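Local atomic coordinates of DUF3256 domain-containing protein (Porphyromonas gingivalis W83, PDB entry 2P3P), a protein that is of unknown function but has been seen to bind a magnesium ion and is probably tied to the membrane. Residues G10-C15 with M80-F85; S89-V94 with I107-T112. All coordinates share one frame; numbering follows the deposited sequence. Where two conformers were deposited one is given.

Contact 1 (G10-C15 with M80-F85); sequences GELERC and MRILPF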
ATOM      1  N   GLY A  10      -0.560 -11.956 -18.813  1.00 11.85           N
ATOM      2  CA  GLY A  10      -0.643 -12.516 -17.486  1.00 11.26           C
ATOM      3  C   GLY A  10      -1.923 -12.105 -16.818  1.00 10.21           C
ATOM      4  O   GLY A  10      -2.671 -11.285 -17.345  1.00  8.14           O
ATOM      5  N   GLU A  11      -2.136 -12.618 -15.610  1.00  9.00           N
ATOM      6  CA  GLU A  11      -3.393 -12.382 -14.923  1.00  8.36           C
ATOM      7  C   GLU A  11      -3.561 -10.925 -14.460  1.00  7.40           C
ATOM      8  O   GLU A  11      -4.671 -10.372 -14.551  1.00  6.83           O
ATOM      9  CB  GLU A  11      -3.523 -13.343 -13.749  1.00  8.29           C
ATOM     10  CG  GLU A  11      -4.845 -13.266 -13.087  1.00  8.10           C
ATOM     11  CD  GLU A  11      -5.061 -14.337 -12.089  1.00 10.11           C
ATOM     12  OE1 GLU A  11      -4.065 -14.844 -11.484  1.00 12.13           O
ATOM     13  OE2 GLU A  11      -6.232 -14.667 -11.876  1.00 12.65           O
ATOM     14  N   LEU A  12      -2.473 -10.291 -14.021  1.00  7.99           N
ATOM     15  CA  LEU A  12      -2.569  -8.911 -13.530  1.00  7.68           C
ATOM     16  C   LEU A  12      -2.948  -8.000 -14.692  1.00  8.34           C
ATOM     17  O   LEU A  12      -3.829  -7.137 -14.538  1.00  8.84           O
ATOM     18  CB  LEU A  12      -1.277  -8.443 -12.862  1.00  7.94           C
ATOM     19  CG  LEU A  12      -1.317  -6.994 -12.356  1.00  7.27           C
ATOM     20  CD1 LEU A  12      -2.399  -6.879 -11.274  1.00  8.59           C
ATOM     21  CD2 LEU A  12       0.083  -6.583 -11.831  1.00  8.65           C
ATOM     22  N   GLU A  13      -2.292  -8.204 -15.838  1.00  8.10           N
ATOM     23  CA  GLU A  13      -2.616  -7.460 -17.077  1.00  8.55           C
ATOM     24  C   GLU A  13      -4.093  -7.600 -17.470  1.00  8.28           C
ATOM     25  O   GLU A  13      -4.777  -6.609 -17.752  1.00  8.94           O
ATOM     26  CB  GLU A  13      -1.732  -7.899 -18.222  1.00  8.00           C
ATOM     27  CG  GLU A  13      -2.257  -7.481 -19.591  1.00  8.61           C
ATOM     28  CD  GLU A  13      -1.284  -7.623 -20.736  1.00  7.42           C
ATOM     29  OE1 GLU A  13      -0.159  -8.118 -20.566  1.00 10.35           O
ATOM     30  OE2 GLU A  13      -1.665  -7.219 -21.870  1.00  8.37           O
ATOM     31  N   ARG A  14      -4.593  -8.838 -17.445  0.50  8.45           N
ATOM     32  CA  ARG A  14      -6.010  -9.097 -17.726  0.50  8.77           C
ATOM     33  C   ARG A  14      -6.925  -8.306 -16.806  0.50  8.28           C
ATOM     34  O   ARG A  14      -7.855  -7.643 -17.250  0.50  7.42           O
ATOM     35  CB  ARG A  14      -6.323 -10.580 -17.569  0.50  8.46           C
ATOM     36  CG  ARG A  14      -5.495 -11.479 -18.477  0.50  9.41           C
ATOM     37  CD  ARG A  14      -6.278 -12.715 -18.883  0.50  9.32           C
ATOM     38  NE  ARG A  14      -6.491 -13.642 -17.772  0.50 11.30           N
ATOM     39  CZ  ARG A  14      -5.572 -14.485 -17.293  0.50 12.45           C
ATOM     40  NH1 ARG A  14      -4.340 -14.521 -17.806  0.50 13.01           N
ATOM     41  NH2 ARG A  14      -5.885 -15.290 -16.276  0.50 12.97           N
ATOM     42  N   CYS A  15      -6.652  -8.376 -15.511  1.00  9.13           N
ATOM     43  CA  CYS A  15      -7.487  -7.693 -14.499  1.00  8.35           C
ATOM     44  C   CYS A  15      -7.437  -6.186 -14.646  1.00  9.17           C
ATOM     45  O   CYS A  15      -8.475  -5.509 -14.554  1.00  7.99           O
ATOM     46  CB  CYS A  15      -7.055  -8.128 -13.094  1.00  8.38           C
ATOM     47  SG  CYS A  15      -7.338  -9.846 -12.749  1.00 10.68           S
HETATM   48  N   MSE A  80      -0.592  -2.363  -7.039  1.00  8.87           N
HETATM   49  CA  MSE A  80      -1.458  -3.531  -7.070  1.00  9.61           C
HETATM   50  C   MSE A  80      -0.740  -4.734  -7.613  1.00  8.99           C
HETATM   51  O   MSE A  80       0.175  -4.631  -8.477  1.00  8.82           O
HETATM   52  CB  MSE A  80      -2.720  -3.277  -7.910  1.00 10.22           C
HETATM   53  CG  MSE A  80      -2.452  -3.137  -9.352  1.00  9.50           C
HETATM   54 SE   MSE A  80      -4.120  -2.927 -10.401  0.80 16.05          SE
HETATM   55  CE  MSE A  80      -4.553  -1.166  -9.791  1.00 12.07           C
ATOM     56  N   ARG A  81      -1.159  -5.882  -7.096  1.00  8.90           N
ATOM     57  CA  ARG A  81      -0.539  -7.180  -7.409  1.00  8.76           C
ATOM     58  C   ARG A  81      -1.587  -8.257  -7.238  1.00  7.93           C
ATOM     59  O   ARG A  81      -2.502  -8.057  -6.469  1.00  7.94           O
ATOM     60  CB  ARG A  81       0.596  -7.502  -6.448  1.00 10.05           C
ATOM     61  CG  ARG A  81       1.821  -6.671  -6.635  1.00 10.43           C
ATOM     62  CD  ARG A  81       3.053  -7.334  -6.058  1.00 11.25           C
ATOM     63  NE  ARG A  81       3.403  -8.532  -6.811  1.00 12.37           N
ATOM     64  CZ  ARG A  81       4.081  -9.540  -6.301  1.00 13.62           C
ATOM     65  NH1 ARG A  81       4.423  -9.530  -5.027  1.00 13.48           N
ATOM     66  NH2 ARG A  81       4.370 -10.582  -7.062  1.00 15.73           N
ATOM     67  N   ILE A  82      -1.396  -9.395  -7.909  1.00  7.69           N
ATOM     68  CA  ILE A  82      -2.118 -10.630  -7.654  1.00  8.65           C
ATOM     69  C   ILE A  82      -1.401 -11.383  -6.523  1.00  8.92           C
ATOM     70  O   ILE A  82      -0.188 -11.482  -6.490  1.00 10.34           O
ATOM     71  CB  ILE A  82      -2.149 -11.556  -8.925  1.00  9.67           C
ATOM     72  CG1 ILE A  82      -2.828 -10.854 -10.065  1.00 10.41           C
ATOM     73  CG2 ILE A  82      -3.031 -12.812  -8.688  1.00  9.10           C
ATOM     74  CD1 ILE A  82      -4.287 -10.649  -9.802  1.00 12.75           C
ATOM     75  N   LEU A  83      -2.184 -11.972  -5.645  1.00  8.91           N
ATOM     76  CA  LEU A  83      -1.712 -12.889  -4.610  1.00  8.81           C
ATOM     77  C   LEU A  83      -2.486 -14.201  -4.733  1.00  8.05           C
ATOM     78  O   LEU A  83      -3.692 -14.236  -5.061  1.00  7.01           O
ATOM     79  CB  LEU A  83      -1.915 -12.314  -3.207  1.00  8.64           C
ATOM     80  CG  LEU A  83      -1.296 -10.969  -2.859  1.00  9.91           C
ATOM     81  CD1 LEU A  83      -1.758 -10.482  -1.478  1.00  9.78           C
ATOM     82  CD2 LEU A  83       0.202 -11.094  -2.952  1.00 10.62           C
ATOM     83  N   PRO A  84      -1.797 -15.310  -4.505  1.00  8.12           N
ATOM     84  CA  PRO A  84      -2.474 -16.591  -4.672  1.00  8.27           C
ATOM     85  C   PRO A  84      -3.423 -16.879  -3.538  1.00  9.05           C
ATOM     86  O   PRO A  84      -3.002 -16.846  -2.395  1.00  9.68           O
ATOM     87  CB  PRO A  84      -1.324 -17.607  -4.641  1.00  7.93           C
ATOM     88  CG  PRO A  84      -0.204 -16.962  -3.985  1.00  7.74           C
ATOM     89  CD  PRO A  84      -0.372 -15.464  -4.132  1.00  8.68           C
ATOM     90  N   PHE A  85      -4.679 -17.190  -3.854  1.00 11.03           N
ATOM     91  CA  PHE A  85      -5.629 -17.580  -2.806  1.00 12.16           C
ATOM     92  C   PHE A  85      -5.535 -19.077  -2.596  1.00 13.77           C
ATOM     93  O   PHE A  85      -5.598 -19.582  -1.467  1.00 15.18           O
ATOM     94  CB  PHE A  85      -7.079 -17.138  -3.103  1.00 10.87           C
ATOM     95  CG  PHE A  85      -7.985 -17.451  -1.984  1.00  9.40           C
ATOM     96  CD1 PHE A  85      -8.036 -16.631  -0.859  1.00  7.00           C
ATOM     97  CD2 PHE A  85      -8.710 -18.632  -1.999  1.00  9.15           C
ATOM     98  CE1 PHE A  85      -8.839 -16.977   0.236  1.00  7.38           C
ATOM     99  CE2 PHE A  85      -9.493 -18.993  -0.906  1.00  7.26           C
ATOM    100  CZ  PHE A  85      -9.570 -18.179   0.195  1.00  8.40           C
TER
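Leu12 and Ile82 carry most of this helix-on-sheet contact, their side chains lying alongside one another and pointing opposite ways. Leu12 swings CG away from its own backbone N (chi1 179°) and reaches along the strand, while CB stays beside Ile82, 4.0 Å from CG1. Farther out its two methyls part company. CD1 meets CG of Met80 at 4.2 Å, and CD2 approaches the backbone O of Met80 at 3.9 Å. Met80 is selenomethionine in this crystal, and here the CG methylene meets the leucine.

Ile82 answers with both branches. CG1 lies against the helix backbone, 4.0 Å from CA of Leu12, and the bend beyond it (chi2 -68°) brings CD1 near SG of Cys15, at 4.3 Å. The arrangement illustrates how a helix covers one face of an antiparallel sheet built as a meander: alternate residues Met80 and Ile82 of strand 77-84 turn to the first turn of helix 11-18, whereas Arg81 between them points away, its NE bonded to the backbone O of Asn66. The axes of the short segments run at 124° to each other, 8.5 Å apart at closest. Ile68 of the neighbouring strand 67-72 extends the apolar floor under Leu12.

At the partly exposed margin the extended Glu11 crosses Ile82 at about a right angle, with OE1 3.6 Å from CG2. That oxygen is hydrogen-bonded to OG of Ser90, so a polar tether to the next strand borders the methyl group.

Contact 2 (S89-V94 with I107-T112); sequences SSVICV and IDFYTT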
ATOM      1  N   SER A  89      -6.202 -20.319  -7.835  1.00 11.80           N
ATOM      2  CA  SER A  89      -7.007 -19.082  -7.900  1.00 11.02           C
ATOM      3  C   SER A  89      -6.325 -17.963  -7.185  1.00  8.04           C
ATOM      4  O   SER A  89      -5.411 -18.200  -6.414  1.00  6.27           O
ATOM      5  CB  SER A  89      -8.371 -19.245  -7.248  1.00 10.89           C
ATOM      6  OG  SER A  89      -8.220 -19.397  -5.861  1.00 11.48           O
ATOM      7  N   SER A  90      -6.827 -16.747  -7.398  1.00  7.03           N
ATOM      8  CA  SER A  90      -6.112 -15.534  -6.993  1.00  5.82           C
ATOM      9  C   SER A  90      -7.049 -14.483  -6.409  1.00  6.29           C
ATOM     10  O   SER A  90      -8.241 -14.488  -6.679  1.00  5.29           O
ATOM     11  CB  SER A  90      -5.450 -14.911  -8.223  1.00  6.46           C
ATOM     12  OG  SER A  90      -4.303 -15.643  -8.587  1.00  7.61           O
ATOM     13  N   VAL A  91      -6.465 -13.539  -5.674  1.00  7.11           N
ATOM     14  CA  VAL A  91      -7.124 -12.277  -5.313  1.00  7.11           C
ATOM     15  C   VAL A  91      -6.201 -11.087  -5.701  1.00  7.43           C
ATOM     16  O   VAL A  91      -4.977 -11.247  -5.879  1.00  7.14           O
ATOM     17  CB  VAL A  91      -7.535 -12.219  -3.812  1.00  8.31           C
ATOM     18  CG1 VAL A  91      -8.574 -13.317  -3.489  1.00  8.49           C
ATOM     19  CG2 VAL A  91      -6.353 -12.306  -2.906  1.00  8.54           C
ATOM     20  N   ILE A  92      -6.809  -9.906  -5.851  1.00  7.12           N
ATOM     21  CA  ILE A  92      -6.069  -8.651  -6.151  1.00  6.66           C
ATOM     22  C   ILE A  92      -5.871  -7.863  -4.840  1.00  6.86           C
ATOM     23  O   ILE A  92      -6.823  -7.614  -4.123  1.00  6.60           O
ATOM     24  CB  ILE A  92      -6.846  -7.752  -7.157  1.00  6.52           C
ATOM     25  CG1 ILE A  92      -7.241  -8.559  -8.406  1.00  6.44           C
ATOM     26  CG2 ILE A  92      -5.985  -6.490  -7.557  1.00  6.98           C
ATOM     27  CD1 ILE A  92      -8.202  -7.900  -9.314  1.00  6.62           C
ATOM     28  N   CYS A  93      -4.625  -7.456  -4.586  1.00  6.88           N
ATOM     29  CA  CYS A  93      -4.274  -6.673  -3.419  1.00  7.31           C
ATOM     30  C   CYS A  93      -3.834  -5.318  -3.910  1.00  7.40           C
ATOM     31  O   CYS A  93      -2.954  -5.234  -4.789  1.00  5.89           O
ATOM     32  CB  CYS A  93      -3.125  -7.348  -2.659  1.00  7.96           C
ATOM     33  SG  CYS A  93      -2.573  -6.379  -1.178  1.00  8.63           S
ATOM     34  N   VAL A  94      -4.455  -4.250  -3.380  1.00  7.33           N
ATOM     35  CA  VAL A  94      -4.176  -2.916  -3.874  1.00  7.89           C
ATOM     36  C   VAL A  94      -3.831  -2.127  -2.640  1.00  7.89           C
ATOM     37  O   VAL A  94      -4.558  -2.174  -1.651  1.00  9.92           O
ATOM     38  CB  VAL A  94      -5.365  -2.256  -4.647  1.00  7.34           C
ATOM     39  CG1 VAL A  94      -4.940  -0.909  -5.268  1.00  7.34           C
ATOM     40  CG2 VAL A  94      -5.876  -3.157  -5.741  1.00  9.71           C
ATOM     41  N   ILE A 107      -5.012  -0.819   2.544  1.00  7.50           N
ATOM     42  CA  ILE A 107      -4.904  -2.064   1.779  1.00  7.21           C
ATOM     43  C   ILE A 107      -6.347  -2.532   1.477  1.00  7.23           C
ATOM     44  O   ILE A 107      -7.178  -2.720   2.402  1.00  7.32           O
ATOM     45  CB  ILE A 107      -4.154  -3.169   2.541  1.00  7.55           C
ATOM     46  CG1 ILE A 107      -2.816  -2.693   3.082  1.00  7.88           C
ATOM     47  CG2 ILE A 107      -3.908  -4.376   1.614  1.00  7.60           C
ATOM     48  CD1 ILE A 107      -2.117  -3.748   3.901  1.00  7.48           C
ATOM     49  N   ASP A 108      -6.640  -2.673   0.177  1.00  7.07           N
ATOM     50  CA  ASP A 108      -7.901  -3.188  -0.315  1.00  7.15           C
ATOM     51  C   ASP A 108      -7.646  -4.562  -0.966  1.00  7.43           C
ATOM     52  O   ASP A 108      -6.576  -4.829  -1.507  1.00  7.77           O
ATOM     53  CB  ASP A 108      -8.521  -2.193  -1.329  1.00  7.06           C
ATOM     54  CG  ASP A 108      -8.907  -0.885  -0.700  1.00  8.22           C
ATOM     55  OD1 ASP A 108      -9.535  -0.933   0.383  1.00 11.84           O
ATOM     56  OD2 ASP A 108      -8.588   0.183  -1.272  1.00 13.34           O
ATOM     57  N   PHE A 109      -8.634  -5.442  -0.862  1.00  7.44           N
ATOM     58  CA  PHE A 109      -8.645  -6.731  -1.572  1.00  7.47           C
ATOM     59  C   PHE A 109      -9.851  -6.863  -2.449  1.00  8.42           C
ATOM     60  O   PHE A 109     -10.944  -6.402  -2.082  1.00  6.61           O
ATOM     61  CB  PHE A 109      -8.578  -7.894  -0.612  1.00  8.57           C
ATOM     62  CG  PHE A 109      -7.263  -8.011   0.081  1.00  6.53           C
ATOM     63  CD1 PHE A 109      -6.295  -8.897  -0.362  1.00  9.39           C
ATOM     64  CD2 PHE A 109      -7.004  -7.219   1.201  1.00 10.92           C
ATOM     65  CE1 PHE A 109      -5.100  -8.993   0.315  1.00 11.15           C
ATOM     66  CE2 PHE A 109      -5.806  -7.318   1.888  1.00  8.59           C
ATOM     67  CZ  PHE A 109      -4.873  -8.183   1.455  1.00  7.77           C
ATOM     68  N   TYR A 110      -9.646  -7.456  -3.635  1.00  8.70           N
ATOM     69  CA  TYR A 110     -10.728  -7.742  -4.583  1.00  8.76           C
ATOM     70  C   TYR A 110     -10.615  -9.150  -5.109  1.00  8.73           C
ATOM     71  O   TYR A 110      -9.510  -9.738  -5.153  1.00  9.24           O
ATOM     72  CB  TYR A 110     -10.692  -6.827  -5.802  1.00  8.21           C
ATOM     73  CG  TYR A 110     -10.794  -5.374  -5.547  1.00  7.56           C
ATOM     74  CD1 TYR A 110     -11.985  -4.692  -5.723  1.00  8.98           C
ATOM     75  CD2 TYR A 110      -9.680  -4.670  -5.184  1.00  9.72           C
ATOM     76  CE1 TYR A 110     -12.046  -3.306  -5.497  1.00  9.25           C
ATOM     77  CE2 TYR A 110      -9.713  -3.348  -4.989  1.00 10.99           C
ATOM     78  CZ  TYR A 110     -10.870  -2.653  -5.150  1.00  9.66           C
ATOM     79  OH  TYR A 110     -10.760  -1.296  -4.901  1.00  8.90           O
ATOM     80  N   THR A 111     -11.726  -9.685  -5.579  1.00  9.16           N
ATOM     81  CA  THR A 111     -11.630 -10.855  -6.463  1.00  7.89           C
ATOM     82  C   THR A 111     -10.997 -10.432  -7.795  1.00  7.66           C
ATOM     83  O   THR A 111     -10.881  -9.242  -8.090  1.00  7.75           O
ATOM     84  CB  THR A 111     -12.999 -11.482  -6.753  1.00  7.62           C
ATOM     85  OG1 THR A 111     -13.749 -10.592  -7.596  1.00  7.77           O
ATOM     86  CG2 THR A 111     -13.786 -11.742  -5.443  1.00  9.17           C
ATOM     87  N   THR A 112     -10.590 -11.397  -8.614  1.00  7.97           N
ATOM     88  CA  THR A 112     -10.038 -11.060  -9.946  1.00  8.05           C
ATOM     89  C   THR A 112     -11.080 -10.436 -10.894  1.00  7.89           C
ATOM     90  O   THR A 112     -10.732  -9.923 -11.963  1.00  7.40           O
ATOM     91  CB  THR A 112      -9.332 -12.255 -10.585  1.00  7.30           C
ATOM     92  OG1 THR A 112     -10.147 -13.426 -10.465  1.00 10.28           O
ATOM     93  CG2 THR A 112      -7.997 -12.555  -9.901  1.00  9.53           C
TER
HETATM   94  O   HOH W   1     -10.806 -13.818  -6.984  1.00 14.69           O
HETATM   95  O   HOH W   2      -8.931 -16.201  -9.327  1.00 19.03           O
HETATM   96  O   HOH W   3      -6.065   0.413  -1.512  1.00 19.11           O
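The carbonyl oxygen of Val94 accepts a nearly straight hydrogen bond from Asp108 N at 2.8 Å, with an N-H...O angle of 171°. A CA-H...O contact joins it, Ile107 CA lying 3.4 Å from Val94 O. Water 3 also stands 3.0 Å from Val94 O, near the Asp108 carboxylate, whose OD2 makes a salt bridge with Arg106.

Val94 N returns a bond to Asp108 O, and the same reciprocal pairing recurs at the next hydrogen-bonded pair, Ile92 and Tyr110, where Ile92 N meets Tyr110 O at 2.8 Å and Tyr110 N bonds to Ile92 O. This is the classic antiparallel hairpin of strands 90-98 and 104-111, successive members of the meander sheet: the hydrogen-bonded pairs Ile92-Tyr110 and Val94-Asp108 send their side chains to one face, and the non-hydrogen-bonded pair Cys93-Phe109 sends its own to the other.

On that second face Cys93 sets SG anti to its N (chi1 178°), which carries the sulfur to the Phe109 ring, 4.3 Å from the centroid and 31° off the ring normal. The same SG touches CG2 of Ile107 at 3.7 Å, and Phe122 stacks on the phenylalanine. Across the sheet, Tyr110 offers CE2 to CG2 of Val94 at 3.9 Å, while Trp114 meets its ring edge-to-face. The extended Ile92 pushes CD1 to 3.2 Å from Thr111 O, a tight approach.

Toward Ser90 direct backbone pairing gives way to solvent. Water 1 accepts from Thr112 N and donates to Ser90 O, and water 2 accepts from Ser90 N and donates to Thr112 OG1; beside these bridges CG2 of Thr112 packs on CB of Ser90.

How the contacts relate
Both contacts reach the same antiparallel sheet, but they serve it differently. Contact 2 extends it within its plane, chiefly by direct backbone hydrogen bonds between strands, whereas contact 1 lays a helix on one face and has no hydrogen bond between its two segments, relying on apolar packing of side chains on each other and on the backbone. Contact 1 is the more buried; contact 2 is partly buried and takes in water at its margins. They meet along the neighbouring strands 77-84 and 90-98, where Leu83 N lies 2.9 Å from Val91 O, a probable hydrogen bond. Ile92 and Thr112 also touch Cys15, so the helix of contact 1 spreads over the Ile92 face of contact 2.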